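Local coordinates for protein acetyl-CoA C-acetyltransferase (Syntrophomonas wolfei subsp. wolfei, PDB 7N7Z) that probably catalyses the thiolase reaction, in which two acetyl-CoA molecules condense reversibly to acetoacetyl-CoA and free CoA, at residues T111-S123 with I253-K267. Residues are numbered along the deposited sequence; the frame is centred on the assembly and turned at random.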
loop_
_atom_site.group_PDB
_atom_site.type_symbol
_atom_site.label_atom_id
_atom_site.label_comp_id
_atom_site.label_asym_id
_atom_site.label_seq_id
_atom_site.Cartn_x
_atom_site.Cartn_y
_atom_site.Cartn_z
ATOM N N THR B 111 42.792 4.157 -8.325
ATOM C CA THR B 111 42.753 2.959 -7.503
ATOM C C THR B 111 43.677 1.915 -8.114
ATOM O O THR B 111 43.958 1.931 -9.314
ATOM C CB THR B 111 41.334 2.386 -7.381
ATOM O OG1 THR B 111 40.847 2.032 -8.681
ATOM C CG2 THR B 111 40.392 3.400 -6.745
ATOM N N ASP B 112 44.150 1.004 -7.266
ATOM C CA ASP B 112 44.949 -0.130 -7.712
ATOM C C ASP B 112 44.150 -1.422 -7.781
ATOM O O ASP B 112 44.405 -2.251 -8.661
ATOM C CB ASP B 112 46.147 -0.330 -6.778
ATOM C CG ASP B 112 47.004 0.915 -6.658
ATOM O OD1 ASP B 112 47.055 1.691 -7.635
ATOM O OD2 ASP B 112 47.624 1.118 -5.592
ATOM N N ILE B 113 43.187 -1.605 -6.880
ATOM C CA ILE B 113 42.342 -2.791 -6.836
ATOM C C ILE B 113 40.905 -2.331 -6.660
ATOM O O ILE B 113 40.603 -1.568 -5.735
ATOM C CB ILE B 113 42.745 -3.745 -5.693
ATOM C CG1 ILE B 113 44.267 -3.911 -5.645
ATOM C CG2 ILE B 113 42.048 -5.092 -5.859
ATOM C CD1 ILE B 113 44.753 -4.787 -4.512
ATOM N N SER B 114 40.019 -2.791 -7.543
ATOM C CA SER B 114 38.615 -2.410 -7.509
ATOM C C SER B 114 37.748 -3.658 -7.559
ATOM O O SER B 114 37.967 -4.538 -8.397
ATOM C CB SER B 114 38.264 -1.482 -8.677
ATOM O OG SER B 114 38.807 -0.187 -8.483
ATOM N N LEU B 115 36.773 -3.729 -6.660
ATOM C CA LEU B 115 35.772 -4.784 -6.682
ATOM C C LEU B 115 34.555 -4.292 -7.456
ATOM O O LEU B 115 34.095 -3.165 -7.246
ATOM C CB LEU B 115 35.376 -5.182 -5.261
ATOM C CG LEU B 115 34.187 -6.137 -5.131
ATOM C CD1 LEU B 115 34.443 -7.431 -5.888
ATOM C CD2 LEU B 115 33.887 -6.421 -3.667
ATOM N N VAL B 116 34.050 -5.124 -8.358
ATOM C CA VAL B 116 32.836 -4.827 -9.110
ATOM C C VAL B 116 31.820 -5.914 -8.796
ATOM O O VAL B 116 32.095 -7.103 -9.001
ATOM C CB VAL B 116 33.094 -4.739 -10.621
ATOM C CG1 VAL B 116 31.789 -4.488 -11.368
ATOM C CG2 VAL B 116 34.104 -3.647 -10.925
ATOM N N THR B 117 30.659 -5.511 -8.292
ATOM C CA THR B 117 29.550 -6.421 -8.045
ATOM C C THR B 117 28.387 -6.044 -8.951
ATOM O O THR B 117 28.131 -4.859 -9.191
ATOM C CB THR B 117 29.101 -6.382 -6.580
ATOM O OG1 THR B 117 28.673 -5.058 -6.241
ATOM C CG2 THR B 117 30.239 -6.801 -5.663
ATOM N N ALA B 118 27.693 -7.058 -9.458
ATOM C CA ALA B 118 26.546 -6.862 -10.337
ATOM C C ALA B 118 25.468 -7.844 -9.907
ATOM O O ALA B 118 25.703 -9.055 -9.904
ATOM C CB ALA B 118 26.927 -7.074 -11.804
ATOM N N VAL B 119 24.295 -7.330 -9.537
ATOM C CA VAL B 119 23.272 -8.160 -8.917
ATOM C C VAL B 119 21.894 -7.674 -9.334
ATOM O O VAL B 119 21.674 -6.481 -9.572
ATOM C CB VAL B 119 23.402 -8.159 -7.375
ATOM C CG1 VAL B 119 23.152 -6.762 -6.818
ATOM C CG2 VAL B 119 22.434 -9.162 -6.767
ATOM N N GLU B 120 20.961 -8.618 -9.418
ATOM C CA GLU B 120 19.549 -8.302 -9.601
ATOM C C GLU B 120 18.744 -9.449 -9.009
ATOM O O GLU B 120 18.806 -10.573 -9.514
ATOM C CB GLU B 120 19.204 -8.098 -11.073
ATOM C CG GLU B 120 17.941 -7.278 -11.295
ATOM C CD GLU B 120 18.072 -5.863 -10.774
ATOM O OE1 GLU B 120 18.988 -5.150 -11.231
ATOM O OE2 GLU B 120 17.266 -5.465 -9.907
ATOM N N SER B 121 18.008 -9.171 -7.937
ATOM C CA SER B 121 17.083 -10.128 -7.337
ATOM C C SER B 121 15.678 -9.668 -7.711
ATOM O O SER B 121 14.978 -9.025 -6.926
ATOM C CB SER B 121 17.278 -10.215 -5.824
ATOM O OG SER B 121 16.220 -10.938 -5.217
ATOM N N MET B 122 15.270 -9.994 -8.940
ATOM C CA MET B 122 13.986 -9.522 -9.444
ATOM C C MET B 122 12.817 -10.160 -8.709
ATOM O O MET B 122 11.717 -9.596 -8.713
ATOM C CB MET B 122 13.869 -9.785 -10.952
ATOM C CG MET B 122 15.183 -9.646 -11.722
ATOM S SD MET B 122 15.069 -10.026 -13.483
ATOM C CE MET B 122 13.911 -8.785 -14.049
ATOM N N SER B 123 13.032 -11.311 -8.070
ATOM C CA SER B 123 11.991 -11.917 -7.253
ATOM C C SER B 123 11.654 -11.076 -6.029
ATOM O O SER B 123 10.553 -11.214 -5.483
ATOM C CB SER B 123 12.423 -13.315 -6.805
ATOM O OG SER B 123 12.770 -14.127 -7.914
ATOM N N ILE B 253 12.808 -13.510 -16.516
ATOM C CA ILE B 253 12.973 -12.714 -15.306
ATOM C C ILE B 253 13.661 -13.618 -14.292
ATOM O O ILE B 253 13.180 -14.725 -14.018
ATOM C CB ILE B 253 11.619 -12.199 -14.790
ATOM C CG1 ILE B 253 11.004 -11.213 -15.792
ATOM C CG2 ILE B 253 11.764 -11.541 -13.430
ATOM C CD1 ILE B 253 10.308 -11.874 -16.976
ATOM N N ASN B 254 14.803 -13.178 -13.764
ATOM C CA ASN B 254 15.674 -14.094 -13.040
ATOM C C ASN B 254 16.501 -13.358 -11.997
ATOM O O ASN B 254 16.685 -12.141 -12.062
ATOM C CB ASN B 254 16.605 -14.836 -14.005
ATOM C CG ASN B 254 15.860 -15.468 -15.156
ATOM O OD1 ASN B 254 15.805 -14.916 -16.254
ATOM N ND2 ASN B 254 15.258 -16.625 -14.905
ATOM N N ASP B 255 17.013 -14.132 -11.042
ATOM C CA ASP B 255 17.867 -13.641 -9.970
ATOM C C ASP B 255 19.302 -14.096 -10.199
ATOM O O ASP B 255 19.540 -15.227 -10.640
ATOM C CB ASP B 255 17.384 -14.152 -8.608
ATOM C CG ASP B 255 15.914 -13.868 -8.362
ATOM O OD1 ASP B 255 15.417 -12.828 -8.844
ATOM O OD2 ASP B 255 15.258 -14.686 -7.681
ATOM N N CYS B 256 20.259 -13.222 -9.887
ATOM C CA CYS B 256 21.667 -13.588 -9.993
ATOM C C CYS B 256 22.534 -12.461 -9.455
ATOM O O CYS B 256 22.112 -11.304 -9.384
ATOM C CB CYS B 256 22.070 -13.893 -11.439
ATOM S SG CYS B 256 23.777 -14.457 -11.604
ATOM N N ALA B 257 23.765 -12.823 -9.092
ATOM C CA ALA B 257 24.798 -11.868 -8.728
ATOM C C ALA B 257 26.126 -12.343 -9.299
ATOM O O ALA B 257 26.452 -13.532 -9.224
ATOM C CB ALA B 257 24.915 -11.700 -7.208
ATOM N N ALA B 258 26.875 -11.413 -9.882
ATOM C CA ALA B 258 28.226 -11.663 -10.357
ATOM C C ALA B 258 29.176 -10.666 -9.706
ATOM O O ALA B 258 28.767 -9.590 -9.260
ATOM C CB ALA B 258 28.315 -11.556 -11.884
ATOM N N ALA B 259 30.452 -11.035 -9.648
ATOM C CA ALA B 259 31.459 -10.165 -9.060
ATOM C C ALA B 259 32.798 -10.418 -9.735
ATOM O O ALA B 259 33.034 -11.479 -10.317
ATOM C CB ALA B 259 31.573 -10.381 -7.548
ATOM N N ALA B 260 33.678 -9.425 -9.644
ATOM C CA ALA B 260 34.990 -9.518 -10.263
ATOM C C ALA B 260 35.952 -8.591 -9.537
ATOM O O ALA B 260 35.560 -7.529 -9.047
ATOM C CB ALA B 260 34.933 -9.166 -11.754
ATOM N N VAL B 261 37.212 -9.009 -9.476
ATOM C CA VAL B 261 38.286 -8.224 -8.878
ATOM C C VAL B 261 39.194 -7.752 -10.005
ATOM O O VAL B 261 39.809 -8.571 -10.702
ATOM C CB VAL B 261 39.074 -9.033 -7.838
ATOM C CG1 VAL B 261 40.219 -8.198 -7.271
ATOM C CG2 VAL B 261 38.152 -9.512 -6.729
ATOM N N PHE B 262 39.278 -6.438 -10.185
ATOM C CA PHE B 262 40.109 -5.832 -11.211
ATOM C C PHE B 262 41.350 -5.221 -10.575
ATOM O O PHE B 262 41.343 -4.832 -9.403
ATOM C CB PHE B 262 39.332 -4.765 -11.986
ATOM C CG PHE B 262 38.140 -5.307 -12.722
ATOM C CD1 PHE B 262 36.908 -5.400 -12.098
ATOM C CD2 PHE B 262 38.254 -5.733 -14.034
ATOM C CE1 PHE B 262 35.810 -5.904 -12.770
ATOM C CE2 PHE B 262 37.160 -6.240 -14.711
ATOM C CZ PHE B 262 35.937 -6.324 -14.077
ATOM N N MET B 263 42.423 -5.143 -11.361
ATOM C CA MET B 263 43.695 -4.655 -10.855
ATOM C C MET B 263 44.508 -4.054 -11.988
ATOM O O MET B 263 44.394 -4.467 -13.146
ATOM C CB MET B 263 44.511 -5.776 -10.204
ATOM C CG MET B 263 44.073 -6.136 -8.807
ATOM S SD MET B 263 45.142 -7.387 -8.074
ATOM C CE MET B 263 43.943 -8.295 -7.101
ATOM N N SER B 264 45.339 -3.077 -11.638
ATOM C CA SER B 264 46.399 -2.659 -12.540
ATOM C C SER B 264 47.371 -3.814 -12.736
ATOM O O SER B 264 47.649 -4.578 -11.806
ATOM C CB SER B 264 47.128 -1.438 -11.980
ATOM O OG SER B 264 47.911 -1.788 -10.853
ATOM N N LYS B 265 47.872 -3.956 -13.965
ATOM C CA LYS B 265 48.824 -5.022 -14.260
ATOM C C LYS B 265 49.973 -5.029 -13.260
ATOM O O LYS B 265 50.422 -6.094 -12.822
ATOM C CB LYS B 265 49.359 -4.855 -15.683
ATOM C CG LYS B 265 49.771 -6.151 -16.369
ATOM C CD LYS B 265 50.376 -5.864 -17.738
ATOM C CE LYS B 265 50.944 -7.115 -18.387
ATOM N NZ LYS B 265 49.894 -7.896 -19.106
ATOM N N LYS B 266 50.458 -3.846 -12.880
ATOM C CA LYS B 266 51.620 -3.763 -12.005
ATOM C C LYS B 266 51.277 -4.090 -10.556
ATOM O O LYS B 266 52.137 -4.589 -9.823
ATOM C CB LYS B 266 52.241 -2.370 -12.104
ATOM C CG LYS B 266 52.860 -2.079 -13.465
ATOM C CD LYS B 266 53.183 -0.599 -13.635
ATOM C CE LYS B 266 54.600 -0.385 -14.155
ATOM N NZ LYS B 266 55.151 0.942 -13.754
ATOM N N LYS B 267 50.044 -3.818 -10.123
ATOM C CA LYS B 267 49.650 -4.201 -8.770
ATOM C C LYS B 267 49.477 -5.710 -8.659
ATOM O O LYS B 267 49.815 -6.306 -7.630
ATOM C CB LYS B 267 48.360 -3.484 -8.371
ATOM C CG LYS B 267 47.934 -3.725 -6.925
ATOM C CD LYS B 267 48.874 -3.047 -5.929
ATOM C CE LYS B 267 48.553 -3.450 -4.495
ATOM N NZ LYS B 267 49.381 -2.709 -3.501
HETATM O O HOH W 1 48.728 0.114 -3.468
#
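Both oxygens of Asp255 grip the 3-10 turn at Met122 and Ser123, an example of a strand-borne carboxylate fixing its neighbour. OD2 receives the hydroxyl of Ser123 through its syn lone pair, OG to OD2 2.6 Å, while OD1 accepts Ser123 N at 2.9 Å, on the syn side and 16° out of plane. Chi1 of -53° sets the carboxylate beside its own backbone N, from where it reaches Ser123. With an alanine at Asp255, Ser123 N and OG would both lose their acceptor across the contact, and the turn would probably be less firmly fixed. The Met122 methyl CE packs on Ile253 CG2 at 3.5 Å, the two side chains crossing at about a right angle, and SD accepts a weak bond from Asn254 N.

Two antiparallel strands, their directions 178° apart, run together through paired backbone bonds such as Glu120 N to Cys256 O (2.9 Å). Ala257 to Ala260 offer only methyls, and Val119 CG2 rests on that of Ala257 (3.6 Å). Val116 CG2 comes obliquely to Phe262 CE1 (3.4 Å), and Ser114 O lies at that ring's edge, in its plane. Ile113 and Met263 lie side by side on the other face, CG2 to CG 3.7 Å. Where helix 265-270 begins, a water bridges Asp112 OD2 and Lys267 NZ.

Asn254 OD1 accepts from the backbone N of His358, a predicted active-site residue, and ND2 gives to Gly19 O. Helix 94-107 covers Val116 and Phe262, and the two strands, both of the thiolase N-terminal domain, are interior neighbours in the mixed sheet, flanked by strands 54-58 and 8-20.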